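PDB 1DL5: protein-l-isoaspartate o-methyltransferase from Thermotoga maritima, which transfers a methyl group from S-adenosylmethionine to the carboxylate of abnormal L-isoaspartyl residues, a first step in repairing age-damaged proteins. Local coordinates for residues S237-E242 against T288-C293. Residues are numbered along the deposited sequence; the frame is centred on the assembly and turned at random.
Sequences SHIFVE and TQWESC
The indole of Trp290 carries Phe240 over one of its faces: Phe240 CB sits above the six-membered ring, 4.1 Å from its centroid and 24° off the ring normal, a CH-pi contact. Farther along the same side chain, Phe240 CD1 descends toward the rim of the indole and reaches Trp290 CE3 at 3.5 Å. The two ring planes are inclined at 35°, an oblique pairing, with the centroids 5.2 Å apart. Beside this pair, the branch methyl of Ile239 approaches the benzo part of the indole obliquely, Ile239 CG2 lying 3.6 Å from Trp290 CZ2. Ile239 CG1 and CD1 run off in another direction, leaving CB and CG2 to do the touching.

The indole supplies most of the reach between helices 237-248 and 281-292, where the nearest alpha carbons, Phe240 CA and Trp290 CA, remain 8.1 Å apart. With its CG anti to the backbone N (chi1 -179°), Trp290 extends the indole from its own helix to the consecutive residues Ile239 and Phe240. The indole N-H has its partner outside the two segments: Trp290 NE1 donates to Arg296 O, while Tyr295 meets the indole edge-to-face. Phe240 continues the apolar layer toward Ile283, Leu286 and Leu287 of helix 281-292 and Phe269 of strand 265-270. Just beyond Trp290 the helix ends, and Cys293 is tied by a disulfide to Cys315.

This contact in the C-terminal domain illustrates how a buried tryptophan can offer its carbon surface to a neighbouring helix while its N-H is satisfied elsewhere. Between these two segments the chemistry is van der Waals and CH-pi contact, none of it polar; the hydrogen bond to Arg296 O, with Tyr295 against the ring, would limit rotation of the indole.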
loop_
_atom_site.group_PDB
_atom_site.type_symbol
_atom_site.label_atom_id
_atom_site.label_comp_id
_atom_site.label_asym_id
_atom_site.label_seq_id
_atom_site.Cartn_x
_atom_site.Cartn_y
_atom_site.Cartn_z
ATOM N N SER A 237 17.177 -18.405 2.417
ATOM C CA SER A 237 16.799 -17.319 1.520
ATOM C C SER A 237 16.310 -17.756 0.142
ATOM O O SER A 237 15.360 -17.180 -0.377
ATOM C CB SER A 237 17.956 -16.323 1.359
ATOM O OG SER A 237 19.084 -16.922 0.750
ATOM N N HIS A 238 16.944 -18.763 -0.455
ATOM C CA HIS A 238 16.522 -19.215 -1.782
ATOM C C HIS A 238 15.073 -19.695 -1.763
ATOM O O HIS A 238 14.314 -19.432 -2.697
ATOM C CB HIS A 238 17.423 -20.346 -2.289
ATOM C CG HIS A 238 17.096 -20.793 -3.681
ATOM N ND1 HIS A 238 17.333 -20.010 -4.790
ATOM C CD2 HIS A 238 16.520 -21.931 -4.140
ATOM C CE1 HIS A 238 16.918 -20.644 -5.872
ATOM N NE2 HIS A 238 16.420 -21.812 -5.505
ATOM N N ILE A 239 14.704 -20.401 -0.698
ATOM C CA ILE A 239 13.351 -20.920 -0.529
ATOM C C ILE A 239 12.357 -19.774 -0.391
ATOM O O ILE A 239 11.246 -19.835 -0.914
ATOM C CB ILE A 239 13.251 -21.822 0.730
ATOM C CG1 ILE A 239 14.150 -23.050 0.559
ATOM C CG2 ILE A 239 11.802 -22.247 0.980
ATOM C CD1 ILE A 239 13.847 -23.870 -0.679
ATOM N N PHE A 240 12.756 -18.723 0.319
ATOM C CA PHE A 240 11.870 -17.584 0.499
ATOM C C PHE A 240 11.727 -16.826 -0.812
ATOM O O PHE A 240 10.642 -16.355 -1.148
ATOM C CB PHE A 240 12.404 -16.648 1.583
ATOM C CG PHE A 240 11.437 -15.563 1.968
ATOM C CD1 PHE A 240 10.211 -15.886 2.546
ATOM C CD2 PHE A 240 11.742 -14.222 1.742
ATOM C CE1 PHE A 240 9.295 -14.890 2.900
ATOM C CE2 PHE A 240 10.833 -13.211 2.092
ATOM C CZ PHE A 240 9.610 -13.549 2.669
ATOM N N VAL A 241 12.828 -16.704 -1.552
ATOM C CA VAL A 241 12.795 -16.000 -2.829
ATOM C C VAL A 241 11.854 -16.708 -3.803
ATOM O O VAL A 241 11.130 -16.052 -4.558
ATOM C CB VAL A 241 14.208 -15.889 -3.441
ATOM C CG1 VAL A 241 14.130 -15.357 -4.860
ATOM C CG2 VAL A 241 15.059 -14.955 -2.588
ATOM N N GLU A 242 11.860 -18.039 -3.787
ATOM C CA GLU A 242 10.965 -18.802 -4.661
ATOM C C GLU A 242 9.534 -18.407 -4.303
ATOM O O GLU A 242 8.690 -18.193 -5.176
ATOM C CB GLU A 242 11.105 -20.312 -4.438
ATOM C CG GLU A 242 12.457 -20.929 -4.780
ATOM C CD GLU A 242 12.435 -22.455 -4.692
ATOM O OE1 GLU A 242 11.802 -23.001 -3.760
ATOM O OE2 GLU A 242 13.057 -23.110 -5.552
ATOM N N THR A 288 6.885 -13.785 8.349
ATOM C CA THR A 288 6.319 -14.240 9.616
ATOM C C THR A 288 5.459 -15.484 9.385
ATOM O O THR A 288 5.550 -16.472 10.119
ATOM C CB THR A 288 5.448 -13.136 10.257
ATOM O OG1 THR A 288 6.263 -11.991 10.540
ATOM C CG2 THR A 288 4.810 -13.630 11.550
ATOM N N GLN A 289 4.623 -15.429 8.355
ATOM C CA GLN A 289 3.751 -16.550 8.024
ATOM C C GLN A 289 4.589 -17.774 7.677
ATOM O O GLN A 289 4.285 -18.893 8.092
ATOM C CB GLN A 289 2.864 -16.184 6.833
ATOM C CG GLN A 289 1.849 -15.096 7.124
ATOM C CD GLN A 289 1.439 -14.340 5.875
ATOM O OE1 GLN A 289 1.576 -14.841 4.752
ATOM N NE2 GLN A 289 0.926 -13.129 6.061
ATOM N N TRP A 290 5.643 -17.549 6.903
ATOM C CA TRP A 290 6.533 -18.622 6.482
ATOM C C TRP A 290 7.213 -19.243 7.702
ATOM O O TRP A 290 7.329 -20.467 7.809
ATOM C CB TRP A 290 7.564 -18.064 5.507
ATOM C CG TRP A 290 8.525 -19.070 4.977
ATOM C CD1 TRP A 290 8.229 -20.273 4.403
ATOM C CD2 TRP A 290 9.944 -18.930 4.911
ATOM N NE1 TRP A 290 9.381 -20.890 3.976
ATOM C CE2 TRP A 290 10.449 -20.085 4.276
ATOM C CE3 TRP A 290 10.841 -17.935 5.323
ATOM C CZ2 TRP A 290 11.811 -20.273 4.043
ATOM C CZ3 TRP A 290 12.194 -18.123 5.090
ATOM C CH2 TRP A 290 12.667 -19.284 4.456
ATOM N N GLU A 291 7.656 -18.395 8.624
ATOM C CA GLU A 291 8.296 -18.873 9.843
ATOM C C GLU A 291 7.306 -19.723 10.637
ATOM O O GLU A 291 7.663 -20.784 11.154
ATOM C CB GLU A 291 8.770 -17.688 10.696
ATOM C CG GLU A 291 9.050 -18.036 12.159
ATOM C CD GLU A 291 9.585 -16.855 12.959
ATOM O OE1 GLU A 291 9.026 -15.744 12.839
ATOM O OE2 GLU A 291 10.560 -17.044 13.717
ATOM N N SER A 292 6.064 -19.264 10.719
ATOM C CA SER A 292 5.039 -19.988 11.462
ATOM C C SER A 292 4.756 -21.329 10.801
ATOM O O SER A 292 4.255 -22.253 11.444
ATOM C CB SER A 292 3.746 -19.172 11.537
ATOM O OG SER A 292 3.059 -19.175 10.297
ATOM N N CYS A 293 5.074 -21.431 9.515
ATOM C CA CYS A 293 4.859 -22.669 8.785
ATOM C C CYS A 293 6.127 -23.514 8.658
ATOM O O CYS A 293 6.282 -24.296 7.715
ATOM C CB CYS A 293 4.254 -22.366 7.408
ATOM S SG CYS A 293 2.516 -21.837 7.537
#